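Local atomic coordinates of Alpha/beta hydrolase (Pseudomonas aeruginosa PAO1, PDB entry 4R1D), a protein that probably acts as a calcium-binding lipase toxin (Tle4) of the H2 type VI secretion system, held in check by its partner Tli4. Residues N362-P365 with Y366-I369; Y291-R295 with C296-G300. One frame throughout, in Å; residues are numbered along the deposited sequence. Where two conformers were deposited one is given.

Contact 1 (N362-P365 with Y366-I369); sequences NQDP and YEEI
Asp-364 and Glu-368 join at the first turn of helix 365-370, where Glu-368 N hydrogen-bonds to Asp-364 O at 2.9 Å and Ile-369 N donates to Pro-365 O one residue on. Asp-364 is the N-cap. Its CG stands anti to the backbone N (chi1 -171°), which swings the carboxylate over the start of the helix, and OD1 accepts from Glu-367 N at 3.1 Å. That N-H reaches the oxygen from above the carboxylate plane. A short acidic side chain suits the place, since early helical N-H groups have no preceding turn to bond to.

The Glu-368 chain, extended beyond CG, runs back along the incoming loop. Its OE2 takes two backbone N-H groups: Asn-362 N at 2.8 Å, on the syn side, and Asp-364 N in a longer bond of 3.3 Å, on the anti side but tilted well out of the carboxylate plane. OE1 accepts from Gln-361 N, so one carboxylate gathers three amides of the loop. This is not a capping box, because the acid that answers the N-cap amide is Glu-368 and not Glu-367.

Pro-365 suits the first helical turn, having no N-H that would need a partner. Its CG lies over one face of the Tyr-366 ring, 4.2 Å from the centroid and offset toward the rim, a CH-pi contact. The ring is buried against helix 400-421, where its OH hydrogen-bonds to His-415. Glu-367 lies alongside Asp-364, its CG 3.3 Å from Asp-364 OD2.

Two carboxylates, of Asp-364 and Glu-368, thus accept backbone N-H groups where the helix starts, and these donors probably stabilise their negative charge; the Glu-367 charge is paired with Lys-371.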
ATOM      1  N   ASN A 362       7.705  29.855  -1.044  1.00 20.52           N
ATOM      2  CA  ASN A 362       6.447  30.561  -0.799  0.60 23.69           C
ATOM      3  C   ASN A 362       5.304  29.641  -0.384  1.00 21.57           C
ATOM      4  O   ASN A 362       4.162  29.796  -0.812  1.00 23.73           O
ATOM      5  CB  ASN A 362       6.029  31.416  -1.999  0.60 23.15           C
ATOM      6  CG  ASN A 362       4.863  32.336  -1.673  0.60 26.31           C
ATOM      7  OD1 ASN A 362       4.770  32.872  -0.564  0.60 27.11           O
ATOM      8  ND2 ASN A 362       3.957  32.507  -2.628  0.60 28.09           N
ATOM      9  N   GLN A 363       5.631  28.686   0.480  1.00 21.57           N
ATOM     10  CA  GLN A 363       4.643  27.828   1.123  1.00 18.71           C
ATOM     11  C   GLN A 363       3.766  27.032   0.170  1.00 18.16           C
ATOM     12  O   GLN A 363       2.616  26.730   0.490  1.00 20.42           O
ATOM     13  CB  GLN A 363       3.766  28.642   2.072  1.00 21.79           C
ATOM     14  CG  GLN A 363       4.550  29.404   3.127  1.00 21.11           C
ATOM     15  CD  GLN A 363       3.664  30.300   3.950  1.00 29.87           C
ATOM     16  OE1 GLN A 363       3.757  31.528   3.878  1.00 32.00           O
ATOM     17  NE2 GLN A 363       2.779  29.694   4.724  1.00 31.33           N
ATOM     18  N   ASP A 364       4.312  26.670  -0.986  1.00 18.00           N
ATOM     19  CA  ASP A 364       3.576  25.829  -1.927  1.00 16.78           C
ATOM     20  C   ASP A 364       4.455  24.704  -2.444  1.00 17.04           C
ATOM     21  O   ASP A 364       4.989  24.781  -3.548  1.00 20.25           O
ATOM     22  CB  ASP A 364       3.046  26.659  -3.104  1.00 22.77           C
ATOM     23  CG  ASP A 364       2.091  25.873  -3.989  1.00 26.07           C
ATOM     24  OD1 ASP A 364       2.033  24.628  -3.857  1.00 21.99           O
ATOM     25  OD2 ASP A 364       1.402  26.495  -4.826  1.00 30.43           O
ATOM     26  N   PRO A 365       4.596  23.640  -1.649  1.00 17.93           N
ATOM     27  CA  PRO A 365       5.446  22.515  -2.042  1.00 16.49           C
ATOM     28  C   PRO A 365       4.888  21.817  -3.267  1.00 15.96           C
ATOM     29  O   PRO A 365       5.661  21.226  -4.023  1.00 17.17           O
ATOM     30  CB  PRO A 365       5.394  21.578  -0.817  1.00 17.48           C
ATOM     31  CG  PRO A 365       4.117  21.933  -0.114  1.00 20.69           C
ATOM     32  CD  PRO A 365       3.918  23.419  -0.358  1.00 15.91           C
ATOM     33  N   TYR A 366       3.573  21.896  -3.470  1.00 16.48           N
ATOM     34  CA  TYR A 366       2.955  21.214  -4.603  1.00 16.08           C
ATOM     35  C   TYR A 366       3.490  21.730  -5.935  1.00 20.96           C
ATOM     36  O   TYR A 366       3.882  20.936  -6.801  1.00 16.09           O
ATOM     37  CB  TYR A 366       1.424  21.306  -4.530  1.00 18.95           C
ATOM     38  CG  TYR A 366       0.914  20.940  -3.158  1.00 17.05           C
ATOM     39  CD1 TYR A 366       0.826  19.616  -2.758  1.00 18.48           C
ATOM     40  CD2 TYR A 366       0.567  21.928  -2.238  1.00 17.63           C
ATOM     41  CE1 TYR A 366       0.388  19.286  -1.477  1.00 16.68           C
ATOM     42  CE2 TYR A 366       0.122  21.605  -0.965  1.00 20.42           C
ATOM     43  CZ  TYR A 366       0.037  20.285  -0.596  1.00 16.91           C
ATOM     44  OH  TYR A 366      -0.403  19.974   0.662  1.00 22.65           O
ATOM     45  N   GLU A 367       3.531  23.051  -6.094  1.00 18.45           N
ATOM     46  CA  GLU A 367       4.023  23.634  -7.341  1.00 21.55           C
ATOM     47  C   GLU A 367       5.541  23.804  -7.338  1.00 20.56           C
ATOM     48  O   GLU A 367       6.203  23.603  -8.355  1.00 19.49           O
ATOM     49  CB  GLU A 367       3.361  24.993  -7.601  1.00 22.71           C
ATOM     50  CG  GLU A 367       1.840  24.956  -7.689  1.00 23.98           C
ATOM     51  CD  GLU A 367       1.332  24.203  -8.903  1.00 30.57           C
ATOM     52  OE1 GLU A 367       2.020  24.214  -9.945  1.00 25.43           O
ATOM     53  OE2 GLU A 367       0.243  23.597  -8.811  1.00 31.64           O
ATOM     54  N   GLU A 368       6.089  24.184  -6.189  1.00 19.26           N
ATOM     55  CA  GLU A 368       7.516  24.471  -6.090  1.00 17.36           C
ATOM     56  C   GLU A 368       8.409  23.237  -6.159  1.00 20.81           C
ATOM     57  O   GLU A 368       9.531  23.301  -6.646  1.00 19.55           O
ATOM     58  CB  GLU A 368       7.817  25.254  -4.813  1.00 15.68           C
ATOM     59  CG  GLU A 368       7.111  26.589  -4.735  1.00 22.85           C
ATOM     60  CD  GLU A 368       7.619  27.400  -3.576  1.00 15.85           C
ATOM     61  OE1 GLU A 368       8.851  27.570  -3.486  1.00 19.08           O
ATOM     62  OE2 GLU A 368       6.802  27.825  -2.739  1.00 20.81           O
ATOM     63  N   ILE A 369       7.908  22.109  -5.676  1.00 17.74           N
ATOM     64  CA  ILE A 369       8.725  20.901  -5.580  1.00 15.97           C
ATOM     65  C   ILE A 369       8.080  19.713  -6.290  1.00 15.72           C
ATOM     66  O   ILE A 369       8.678  19.127  -7.190  1.00 15.81           O
ATOM     67  CB  ILE A 369       8.980  20.532  -4.109  1.00 16.07           C
ATOM     68  CG1 ILE A 369       9.677  21.691  -3.385  1.00 16.27           C
ATOM     69  CG2 ILE A 369       9.831  19.287  -4.005  1.00 16.84           C
ATOM     70  CD1 ILE A 369       9.795  21.511  -1.865  1.00 19.13           C
TER

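Contact 2 (Y291-R295 with C296-G300); sequences YHHMR and CGYEG
His-292 and Cys-296 form one tightly packed part of this helix end. Cys-296 N hydrogen-bonds to His-292 O at 2.8 Å, and Cys-296 CB sits over one face of the imidazole, 4.1 Å from its centroid, with SG over the same ring. A small, polarisable side chain fits this buried place, and Trp-440 also stacks on His-292. Gly-297 N makes the last helical hydrogen bond, to His-293 O; its positive phi (85°) then turns the chain out of the helix, a conformation that suits glycine.

Equally close is the face-to-face stack of His-293 on Tyr-298, centroids 4.0 Å apart and planes 27° from parallel, with His-293 ND1 only 3.4 Å from Tyr-298 CE2. A chi1 of -57° lays the imidazole along the face of the phenol ring, and His-293 CB also lies over it in a CH-pi contact. The loose side is that of partly exposed Glu-299, which meets His-292 through CG to CE1 at 3.8 Å, its carboxylate accepting from Trp-440.

Tyr-291, His-292 and Arg-295 of helix 289-296 touch strand 443-446 and Met-294 touches helix 310-317, whose Val-313 is also reached by Tyr-298 from the loop beyond.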
ATOM      1  N   TYR A 291      10.686  12.547  -0.239  1.00 13.73           N
ATOM      2  CA  TYR A 291      11.575  13.103  -1.252  1.00 17.27           C
ATOM      3  C   TYR A 291      12.864  12.287  -1.338  1.00 14.22           C
ATOM      4  O   TYR A 291      13.313  11.946  -2.416  1.00 15.97           O
ATOM      5  CB  TYR A 291      11.875  14.570  -0.942  1.00 15.14           C
ATOM      6  CG  TYR A 291      12.680  15.274  -2.003  1.00 15.65           C
ATOM      7  CD1 TYR A 291      14.057  15.102  -2.076  1.00 15.53           C
ATOM      8  CD2 TYR A 291      12.074  16.138  -2.905  1.00 15.78           C
ATOM      9  CE1 TYR A 291      14.802  15.743  -3.025  1.00 14.95           C
ATOM     10  CE2 TYR A 291      12.824  16.798  -3.874  1.00 15.26           C
ATOM     11  CZ  TYR A 291      14.190  16.600  -3.912  1.00 15.26           C
ATOM     12  OH  TYR A 291      14.962  17.227  -4.867  1.00 15.37           O
ATOM     13  N   HIS A 292      13.462  11.966  -0.196  1.00 15.58           N
ATOM     14  CA  HIS A 292      14.667  11.146  -0.217  1.00 14.82           C
ATOM     15  C   HIS A 292      14.409   9.851  -0.971  1.00 16.90           C
ATOM     16  O   HIS A 292      15.161   9.481  -1.872  1.00 16.11           O
ATOM     17  CB  HIS A 292      15.137  10.792   1.197  1.00 14.86           C
ATOM     18  CG  HIS A 292      16.207   9.745   1.210  1.00 16.53           C
ATOM     19  ND1 HIS A 292      15.924   8.397   1.149  1.00 17.97           N
ATOM     20  CD2 HIS A 292      17.557   9.846   1.216  1.00 20.84           C
ATOM     21  CE1 HIS A 292      17.055   7.710   1.142  1.00 18.75           C
ATOM     22  NE2 HIS A 292      18.062   8.566   1.181  1.00 22.19           N
ATOM     23  N   HIS A 293      13.337   9.160  -0.597  1.00 16.51           N
ATOM     24  CA  HIS A 293      13.069   7.841  -1.156  1.00 15.67           C
ATOM     25  C   HIS A 293      12.793   7.869  -2.655  1.00 16.33           C
ATOM     26  O   HIS A 293      13.285   7.013  -3.381  1.00 16.32           O
ATOM     27  CB  HIS A 293      11.945   7.151  -0.379  1.00 14.78           C
ATOM     28  CG  HIS A 293      12.245   7.021   1.080  1.00 16.74           C
ATOM     29  ND1 HIS A 293      11.272   6.822   2.036  1.00 20.63           N
ATOM     30  CD2 HIS A 293      13.421   7.087   1.747  1.00 15.57           C
ATOM     31  CE1 HIS A 293      11.839   6.758   3.229  1.00 15.37           C
ATOM     32  NE2 HIS A 293      13.143   6.918   3.081  1.00 20.10           N
ATOM     33  N   MET A 294      12.034   8.863  -3.113  1.00 16.28           N
ATOM     34  CA  MET A 294      11.722   8.984  -4.522  1.00 14.65           C
ATOM     35  C   MET A 294      12.936   9.376  -5.358  1.00 16.74           C
ATOM     36  O   MET A 294      13.013   9.034  -6.531  1.00 15.67           O
ATOM     37  CB  MET A 294      10.570   9.971  -4.749  1.00 14.69           C
ATOM     38  CG  MET A 294       9.228   9.444  -4.240  1.00 16.90           C
ATOM     39  SD  MET A 294       7.852  10.523  -4.655  1.00 16.54           S
ATOM     40  CE  MET A 294       7.723  10.153  -6.406  1.00 17.61           C
ATOM     41  N   ARG A 295      13.881  10.089  -4.760  1.00 17.31           N
ATOM     42  CA  ARG A 295      15.068  10.486  -5.520  1.00 15.09           C
ATOM     43  C   ARG A 295      16.260   9.532  -5.356  1.00 16.20           C
ATOM     44  O   ARG A 295      17.146   9.503  -6.220  1.00 17.90           O
ATOM     45  CB  ARG A 295      15.482  11.932  -5.184  1.00 16.98           C
ATOM     46  CG  ARG A 295      14.482  13.007  -5.620  1.00 16.95           C
ATOM     47  CD  ARG A 295      14.242  12.962  -7.107  1.00 17.13           C
ATOM     48  NE  ARG A 295      15.490  13.107  -7.854  1.00 18.55           N
ATOM     49  CZ  ARG A 295      16.012  14.281  -8.210  1.00 20.70           C
ATOM     50  NH1 ARG A 295      15.395  15.409  -7.893  1.00 18.74           N
ATOM     51  NH2 ARG A 295      17.148  14.326  -8.899  1.00 19.38           N
ATOM     52  N   CYS A 296      16.283   8.739  -4.282  1.00 15.71           N
ATOM     53  CA  CYS A 296      17.468   7.925  -3.964  1.00 16.91           C
ATOM     54  C   CYS A 296      17.214   6.437  -3.740  1.00 17.96           C
ATOM     55  O   CYS A 296      18.169   5.672  -3.611  1.00 19.57           O
ATOM     56  CB  CYS A 296      18.158   8.435  -2.694  1.00 18.07           C
ATOM     57  SG  CYS A 296      18.560  10.191  -2.671  1.00 19.56           S
ATOM     58  N   GLY A 297      15.949   6.042  -3.633  1.00 17.37           N
ATOM     59  CA  GLY A 297      15.609   4.701  -3.172  1.00 17.96           C
ATOM     60  C   GLY A 297      15.567   4.636  -1.656  1.00 17.50           C
ATOM     61  O   GLY A 297      16.029   5.545  -0.970  1.00 18.99           O
ATOM     62  N   TYR A 298      15.000   3.561  -1.110  1.00 18.65           N
ATOM     63  CA  TYR A 298      15.084   3.336   0.323  1.00 18.59           C
ATOM     64  C   TYR A 298      16.501   2.916   0.705  1.00 19.48           C
ATOM     65  O   TYR A 298      17.223   2.358  -0.112  1.00 23.06           O
ATOM     66  CB  TYR A 298      14.090   2.259   0.762  1.00 16.59           C
ATOM     67  CG  TYR A 298      12.673   2.765   0.814  1.00 17.09           C
ATOM     68  CD1 TYR A 298      11.964   3.053  -0.357  1.00 17.23           C
ATOM     69  CD2 TYR A 298      12.045   2.973   2.030  1.00 17.38           C
ATOM     70  CE1 TYR A 298      10.665   3.532  -0.296  1.00 20.13           C
ATOM     71  CE2 TYR A 298      10.756   3.453   2.093  1.00 18.62           C
ATOM     72  CZ  TYR A 298      10.074   3.728   0.937  1.00 17.56           C
ATOM     73  OH  TYR A 298       8.789   4.218   1.024  1.00 25.68           O
ATOM     74  N   GLU A 299      16.875   3.173   1.954  1.00 28.61           N
ATOM     75  CA  GLU A 299      18.165   2.743   2.483  1.00 30.88           C
ATOM     76  C   GLU A 299      18.163   1.246   2.795  1.00 29.69           C
ATOM     77  O   GLU A 299      17.112   0.651   3.032  1.00 23.96           O
ATOM     78  CB  GLU A 299      18.510   3.544   3.741  1.00 30.34           C
ATOM     79  CG  GLU A 299      18.381   5.055   3.566  1.00 33.46           C
ATOM     80  CD  GLU A 299      18.769   5.829   4.820  1.00 38.85           C
ATOM     81  OE1 GLU A 299      19.977   5.867   5.143  1.00 35.14           O
ATOM     82  OE2 GLU A 299      17.868   6.395   5.480  1.00 39.31           O
ATOM     83  N   GLY A 300      19.350   0.643   2.798  1.00 31.05           N
ATOM     84  CA  GLY A 300      19.485  -0.787   3.004  1.00 32.19           C
ATOM     85  C   GLY A 300      18.975  -1.257   4.352  1.00 30.92           C
ATOM     86  O   GLY A 300      18.567  -2.406   4.501  1.00 37.11           O
TER

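In the fold
Contact 2 comes first along the chain, at the carboxyl end of helix 289-296, which follows strand 274-280 of the parallel sheet; contact 1 comes later, at the amino end of helix 365-370. Their centres lie about 20 Å apart, yet they meet where Ile-369 CG2 packs 3.9 Å from Tyr-291 CE2. Both also reach the four-stranded mixed sheet, contact 1 at strand 358-359 and contact 2 at strand 443-446. Leu-378 is a further common neighbour, hydrogen-bonded through its backbone to Ile-369 and touched by Met-294. Helices 289-296 and 365-370 thus pack on each other through the Tyr-291 and Ile-369 pair and both touch the mixed sheet, in a region away from the calcium site.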